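Local coordinates for protein ABC transporter permease (Klebsiella pneumoniae, PDB 5NUP) that is an MlaA-family outer-membrane lipoprotein that probably removes misplaced phospholipids from the outer leaflet to help maintain lipid asymmetry, at residues F[20-25]-F[193-198]; F[81-86]-F[108-113]. All blocks are in the same frame, centred on the assembly; numbering follows the deposited sequence.

Interaction 1: residues F[20-25]-F[193-198]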
loop_
_atom_site.group_PDB
_atom_site.type_symbol
_atom_site.label_atom_id
_atom_site.label_comp_id
_atom_site.label_asym_id
_atom_site.label_seq_id
_atom_site.Cartn_x
_atom_site.Cartn_y
_atom_site.Cartn_z
ATOM N N PHE F 20 -39.322 -10.300 66.274
ATOM C CA PHE F 20 -39.262 -11.181 65.109
ATOM C C PHE F 20 -37.847 -11.264 64.549
ATOM O O PHE F 20 -37.381 -12.355 64.187
ATOM C CB PHE F 20 -40.282 -10.712 64.058
ATOM C CG PHE F 20 -40.215 -11.444 62.732
ATOM C CD1 PHE F 20 -41.213 -12.342 62.379
ATOM C CD2 PHE F 20 -39.133 -11.268 61.861
ATOM C CE1 PHE F 20 -41.149 -13.036 61.177
ATOM C CE2 PHE F 20 -39.063 -11.946 60.655
ATOM C CZ PHE F 20 -40.068 -12.833 60.306
ATOM N N ASN F 21 -37.165 -10.117 64.434
ATOM C CA ASN F 21 -35.878 -10.074 63.741
ATOM C C ASN F 21 -34.813 -10.886 64.465
ATOM O O ASN F 21 -34.109 -11.687 63.839
ATOM C CB ASN F 21 -35.423 -8.632 63.565
ATOM C CG ASN F 21 -36.355 -7.859 62.693
ATOM O OD1 ASN F 21 -37.088 -8.448 61.898
ATOM N ND2 ASN F 21 -36.330 -6.537 62.811
ATOM N N ARG F 22 -34.673 -10.704 65.784
ATOM C CA ARG F 22 -33.626 -11.440 66.490
ATOM C C ARG F 22 -33.865 -12.934 66.450
ATOM O O ARG F 22 -32.909 -13.714 66.566
ATOM C CB ARG F 22 -33.488 -11.001 67.932
ATOM C CG ARG F 22 -32.536 -9.870 68.124
ATOM C CD ARG F 22 -32.619 -9.418 69.547
ATOM N NE ARG F 22 -31.365 -8.853 70.023
ATOM C CZ ARG F 22 -31.212 -7.591 70.402
ATOM N NH1 ARG F 22 -30.035 -7.168 70.832
ATOM N NH2 ARG F 22 -32.236 -6.752 70.353
ATOM N N THR F 23 -35.121 -13.345 66.269
ATOM C CA THR F 23 -35.414 -14.763 66.128
ATOM C C THR F 23 -34.879 -15.300 64.806
ATOM O O THR F 23 -34.234 -16.355 64.783
ATOM C CB THR F 23 -36.928 -14.988 66.236
ATOM O OG1 THR F 23 -37.322 -15.007 67.614
ATOM C CG2 THR F 23 -37.358 -16.289 65.547
ATOM N N MET F 24 -35.089 -14.569 63.697
ATOM C CA MET F 24 -34.517 -15.019 62.429
ATOM C C MET F 24 -32.999 -14.897 62.411
ATOM O O MET F 24 -32.327 -15.732 61.801
ATOM C CB MET F 24 -35.086 -14.264 61.227
ATOM C CG MET F 24 -36.585 -14.296 61.074
ATOM S SD MET F 24 -37.433 -15.736 61.718
ATOM C CE MET F 24 -36.671 -17.119 60.902
ATOM N N PHE F 25 -32.432 -13.899 63.093
ATOM C CA PHE F 25 -30.991 -13.742 63.018
ATOM C C PHE F 25 -30.286 -14.891 63.701
ATOM O O PHE F 25 -29.285 -15.402 63.185
ATOM C CB PHE F 25 -30.539 -12.424 63.643
ATOM C CG PHE F 25 -29.036 -12.357 63.837
ATOM C CD1 PHE F 25 -28.430 -12.790 65.015
ATOM C CD2 PHE F 25 -28.217 -11.898 62.804
ATOM C CE1 PHE F 25 -27.029 -12.740 65.166
ATOM C CE2 PHE F 25 -26.841 -11.840 62.946
ATOM C CZ PHE F 25 -26.239 -12.261 64.125
ATOM N N ASP F 193 -23.766 -8.654 71.594
ATOM C CA ASP F 193 -24.935 -8.414 70.749
ATOM C C ASP F 193 -24.591 -8.411 69.258
ATOM O O ASP F 193 -24.454 -7.349 68.633
ATOM C CB ASP F 193 -25.616 -7.113 71.191
ATOM C CG ASP F 193 -27.100 -7.106 70.897
ATOM O OD1 ASP F 193 -27.598 -8.078 70.289
ATOM O OD2 ASP F 193 -27.793 -6.173 71.369
ATOM N N PRO F 194 -24.459 -9.592 68.652
ATOM C CA PRO F 194 -24.110 -9.666 67.231
ATOM C C PRO F 194 -25.280 -9.358 66.317
ATOM O O PRO F 194 -25.119 -9.412 65.092
ATOM C CB PRO F 194 -23.654 -11.128 67.066
ATOM C CG PRO F 194 -23.436 -11.642 68.482
ATOM C CD PRO F 194 -24.472 -10.925 69.279
ATOM N N TYR F 195 -26.465 -9.098 66.881
ATOM C CA TYR F 195 -27.589 -8.616 66.085
ATOM C C TYR F 195 -27.470 -7.120 65.845
ATOM O O TYR F 195 -27.821 -6.628 64.764
ATOM C CB TYR F 195 -28.926 -8.932 66.770
ATOM C CG TYR F 195 -30.114 -8.227 66.135
ATOM C CD1 TYR F 195 -30.790 -8.787 65.055
ATOM C CD2 TYR F 195 -30.554 -6.997 66.610
ATOM C CE1 TYR F 195 -31.878 -8.138 64.465
ATOM C CE2 TYR F 195 -31.635 -6.337 66.022
ATOM C CZ TYR F 195 -32.295 -6.911 64.954
ATOM O OH TYR F 195 -33.369 -6.250 64.389
ATOM N N ILE F 196 -26.992 -6.391 66.857
ATOM C CA ILE F 196 -26.871 -4.940 66.761
ATOM C C ILE F 196 -25.820 -4.535 65.735
ATOM O O ILE F 196 -26.018 -3.580 64.975
ATOM C CB ILE F 196 -26.565 -4.336 68.141
ATOM C CG1 ILE F 196 -27.817 -4.398 69.005
ATOM C CG2 ILE F 196 -26.025 -2.912 68.003
ATOM C CD1 ILE F 196 -29.083 -4.094 68.271
ATOM N N LEU F 197 -24.688 -5.241 65.697
ATOM C CA LEU F 197 -23.652 -4.882 64.735
ATOM C C LEU F 197 -24.139 -5.103 63.319
ATOM O O LEU F 197 -24.019 -4.218 62.467
ATOM C CB LEU F 197 -22.396 -5.707 64.993
ATOM C CG LEU F 197 -21.676 -5.216 66.238
ATOM C CD1 LEU F 197 -20.484 -6.104 66.511
ATOM C CD2 LEU F 197 -21.271 -3.762 66.101
ATOM N N MET F 198 -24.745 -6.257 63.072
ATOM C CA MET F 198 -25.260 -6.549 61.753
ATOM C C MET F 198 -26.343 -5.561 61.348
ATOM O O MET F 198 -26.487 -5.248 60.158
ATOM C CB MET F 198 -25.718 -8.007 61.719
ATOM C CG MET F 198 -26.499 -8.359 60.511
ATOM S SD MET F 198 -28.252 -7.975 60.532
ATOM C CE MET F 198 -28.736 -9.443 59.654
#
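Phe25 and Tyr195 form the apolar centre where the early turns of helix 18-35 meet the first turn or so of helix 194-209. The axes of the two short helical segments run 10.7 Å apart at their closest and lie nearly perpendicular, 101° between their N-to-C directions. One face of the Phe25 ring receives the backbone of Tyr195 in a CH-pi contact, CA of Tyr195 standing 4.2 Å from the centroid of the Phe25 ring. Around the same ring, Met198 brings its CE to the edge near CD2, Pro194 sets CB by CZ, and the Pro194 carbonyl oxygen approaches CZ obliquely. Phe25 reaches this place because CG is anti to its backbone N (chi1 168°), and its ring also meets that of Phe29 one helical turn on.

The Tyr195 ring is turned edge-on to Phe25 CB, and one of its faces lies beneath Arg22. CG of Arg22 makes a CH-pi contact 3.7 Å from the Tyr195 ring centroid. From there the arginine chain runs on extended to NE, carrying its guanidinium across the ring near CD2, the two planes 30° apart. NH1 of Arg22 alone faces both carboxylate oxygens of Asp193 in a salt bridge, OD2 at 2.5 Å and OD1 at 2.7 Å, the latter a weak hydrogen bond; guanidinium and carboxylate are nearly coplanar. NH2 has a second carboxylate, Glu18.

At the far end of the ring, Tyr195 OH is hydrogen-bonded to Asp15 and takes a weak bond from Asn21, 3.4 Å from ND2 of Asn21 to OH of Tyr195. Tyr195 thus has its CA against the Phe25 ring, its ring face under Arg22 and its hydroxyl among polar groups, while Asp193 and Glu18 probably offset the arginine's positive charge and help hold its guanidinium over the tyrosine ring.

Interaction 2: residues F[81-86]-F[108-113]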
loop_
_atom_site.group_PDB
_atom_site.type_symbol
_atom_site.label_atom_id
_atom_site.label_comp_id
_atom_site.label_asym_id
_atom_site.label_seq_id
_atom_site.Cartn_x
_atom_site.Cartn_y
_atom_site.Cartn_z
ATOM N N GLY F 81 -23.061 8.724 35.898
ATOM C CA GLY F 81 -24.011 8.023 35.047
ATOM C C GLY F 81 -23.361 7.368 33.838
ATOM O O GLY F 81 -23.621 6.199 33.550
ATOM N N MET F 82 -22.480 8.102 33.118
ATOM C CA MET F 82 -21.803 7.463 31.996
ATOM C C MET F 82 -20.507 6.780 32.399
ATOM O O MET F 82 -20.016 5.949 31.628
ATOM C CB MET F 82 -21.441 8.425 30.838
ATOM C CG MET F 82 -22.367 9.516 30.429
ATOM S SD MET F 82 -23.912 8.862 29.774
ATOM C CE MET F 82 -23.503 7.998 28.253
ATOM N N VAL F 83 -19.977 7.047 33.600
ATOM C CA VAL F 83 -18.917 6.191 34.130
ATOM C C VAL F 83 -19.403 4.756 34.165
ATOM O O VAL F 83 -18.691 3.827 33.781
ATOM C CB VAL F 83 -18.482 6.667 35.526
ATOM C CG1 VAL F 83 -17.703 5.579 36.227
ATOM C CG2 VAL F 83 -17.686 7.933 35.465
ATOM N N HIS F 84 -20.645 4.553 34.574
ATOM C CA HIS F 84 -21.135 3.191 34.588
ATOM C C HIS F 84 -21.660 2.761 33.223
ATOM O O HIS F 84 -21.629 1.565 32.910
ATOM C CB HIS F 84 -22.174 3.028 35.708
ATOM C CG HIS F 84 -21.587 3.188 37.080
ATOM N ND1 HIS F 84 -20.936 2.165 37.730
ATOM C CD2 HIS F 84 -21.533 4.256 37.915
ATOM C CE1 HIS F 84 -20.510 2.590 38.905
ATOM N NE2 HIS F 84 -20.861 3.855 39.045
ATOM N N PHE F 85 -22.016 3.706 32.356
ATOM C CA PHE F 85 -22.211 3.340 30.958
ATOM C C PHE F 85 -20.907 2.830 30.347
ATOM O O PHE F 85 -20.894 1.810 29.642
ATOM C CB PHE F 85 -22.754 4.512 30.140
ATOM C CG PHE F 85 -22.764 4.237 28.656
ATOM C CD1 PHE F 85 -21.656 4.539 27.870
ATOM C CD2 PHE F 85 -23.862 3.635 28.056
ATOM C CE1 PHE F 85 -21.652 4.252 26.537
ATOM C CE2 PHE F 85 -23.859 3.355 26.695
ATOM C CZ PHE F 85 -22.760 3.659 25.947
ATOM N N THR F 86 -19.806 3.558 30.573
ATOM C CA THR F 86 -18.530 3.153 29.993
ATOM C C THR F 86 -18.137 1.786 30.514
ATOM O O THR F 86 -17.632 0.943 29.765
ATOM C CB THR F 86 -17.433 4.173 30.323
ATOM O OG1 THR F 86 -17.850 5.493 29.929
ATOM C CG2 THR F 86 -16.134 3.816 29.609
ATOM N N PRO F 108 -8.181 4.379 35.848
ATOM C CA PRO F 108 -8.565 4.465 37.267
ATOM C C PRO F 108 -9.986 4.974 37.523
ATOM O O PRO F 108 -10.584 4.581 38.530
ATOM C CB PRO F 108 -7.515 5.425 37.844
ATOM C CG PRO F 108 -6.319 5.300 36.930
ATOM C CD PRO F 108 -6.749 4.659 35.641
ATOM N N GLN F 109 -10.541 5.874 36.702
ATOM C CA GLN F 109 -11.890 6.346 37.028
ATOM C C GLN F 109 -13.005 5.394 36.593
ATOM O O GLN F 109 -14.176 5.739 36.778
ATOM C CB GLN F 109 -12.178 7.733 36.442
ATOM C CG GLN F 109 -11.281 8.863 36.918
ATOM C CD GLN F 109 -10.357 9.355 35.814
ATOM O OE1 GLN F 109 -10.497 8.975 34.651
ATOM N NE2 GLN F 109 -9.421 10.225 36.173
ATOM N N LEU F 110 -12.706 4.209 36.072
ATOM C CA LEU F 110 -13.768 3.286 35.685
ATOM C C LEU F 110 -13.731 1.994 36.498
ATOM O O LEU F 110 -14.375 1.005 36.114
ATOM C CB LEU F 110 -13.681 2.960 34.188
ATOM C CG LEU F 110 -13.635 4.196 33.287
ATOM C CD1 LEU F 110 -13.051 3.870 31.912
ATOM C CD2 LEU F 110 -14.983 4.915 33.195
ATOM N N GLN F 111 -12.999 1.980 37.611
ATOM C CA GLN F 111 -12.948 0.815 38.483
ATOM C C GLN F 111 -14.341 0.421 38.922
ATOM O O GLN F 111 -15.222 1.266 39.067
ATOM C CB GLN F 111 -12.115 1.126 39.717
ATOM C CG GLN F 111 -10.888 1.861 39.330
ATOM C CD GLN F 111 -9.618 1.139 39.615
ATOM O OE1 GLN F 111 -9.489 0.438 40.620
ATOM N NE2 GLN F 111 -8.650 1.311 38.729
ATOM N N ARG F 112 -14.522 -0.869 39.174
ATOM C CA ARG F 112 -15.809 -1.316 39.662
ATOM C C ARG F 112 -16.037 -0.704 41.032
ATOM O O ARG F 112 -15.090 -0.490 41.794
ATOM C CB ARG F 112 -15.868 -2.835 39.791
ATOM C CG ARG F 112 -17.142 -3.270 40.471
ATOM C CD ARG F 112 -17.021 -4.515 41.265
ATOM N NE ARG F 112 -17.495 -5.651 40.507
ATOM C CZ ARG F 112 -17.075 -6.884 40.722
ATOM N NH1 ARG F 112 -16.184 -7.119 41.676
ATOM N NH2 ARG F 112 -17.537 -7.871 39.986
ATOM N N VAL F 113 -17.290 -0.358 41.313
ATOM C CA VAL F 113 -17.701 0.175 42.605
ATOM C C VAL F 113 -19.071 -0.436 42.910
ATOM O O VAL F 113 -19.705 -1.017 42.028
ATOM C CB VAL F 113 -17.659 1.725 42.547
ATOM C CG1 VAL F 113 -18.913 2.300 41.917
ATOM C CG2 VAL F 113 -17.331 2.317 43.900
#
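Val83 and Leu110 have the nearest CA atoms across the two segments, 6.1 Å apart, where the loop between helix 102-106 and helix 118-124 passes beside helix 78-93. This is a helix-to-loop contact within the mainly helical MlaA fold: a short 3-10 turn at 108-109 leads into an irregular run that brings Val113 back to the helix. No hydrogen bond links the two segments, and van der Waals contact carries the pairing.

The isobutyl group of Leu110 lies over one turn of the helix. Its CD2 sits 3.8 Å from CB of Thr86 and also touches the carbonyl oxygen of Val83, while the other branch, CD1, meets CG2 of Thr86. CG1 of Val83 faces two neighbours, 3.6 Å from the backbone O of Gln109 and 4.1 Å from CD2 of Leu110; with CG1 anti to the backbone N (chi1 164°), this branch is the one that meets the loop. Just beyond, Arg87 takes the Leu110 carbonyl oxygen as a hydrogen-bond acceptor. Val83, Thr86 and Gln109 are also packed by aromatic side chains of another protein in the assembly, so this patch of the lipoprotein borders a protein partner.

At the other end of the loop segment, Val113 meets the imidazole of His84 edge-on: CG1 lies near the ring plane, 3.4 Å from CE1 of His84, and the two side chains cross at about a right angle. ND1 of His84 is held by Glu65, which should help fix the ring's rotation. Thr86 turns its hydroxyl back to its own helix, OG1 donating to Met82 O over 2.8 Å; that oxygen also accepts from Thr86 N, and the two donors reach it from opposite faces of the carbonyl plane.

Interactions 1 and 2 lie on opposite sides of the chain's centre, their own centres 35 Å apart and their nearest atoms about 19 Å apart, so neither touches the other. Interaction 1 brings together helices from the two ends of the modelled chain; interaction 2 joins parts of the sequence that fall between them. Their surroundings differ as well. No other protein chain reaches residues 20-25 or 193-198, whereas 81-86 and 108-113 lie beside another protein and bound detergent: C8E molecules touch Met82 and Phe85, one is about 8 Å from the side chain of Gln109, and a dodecyl maltoside is about 9 Å from that of Val83.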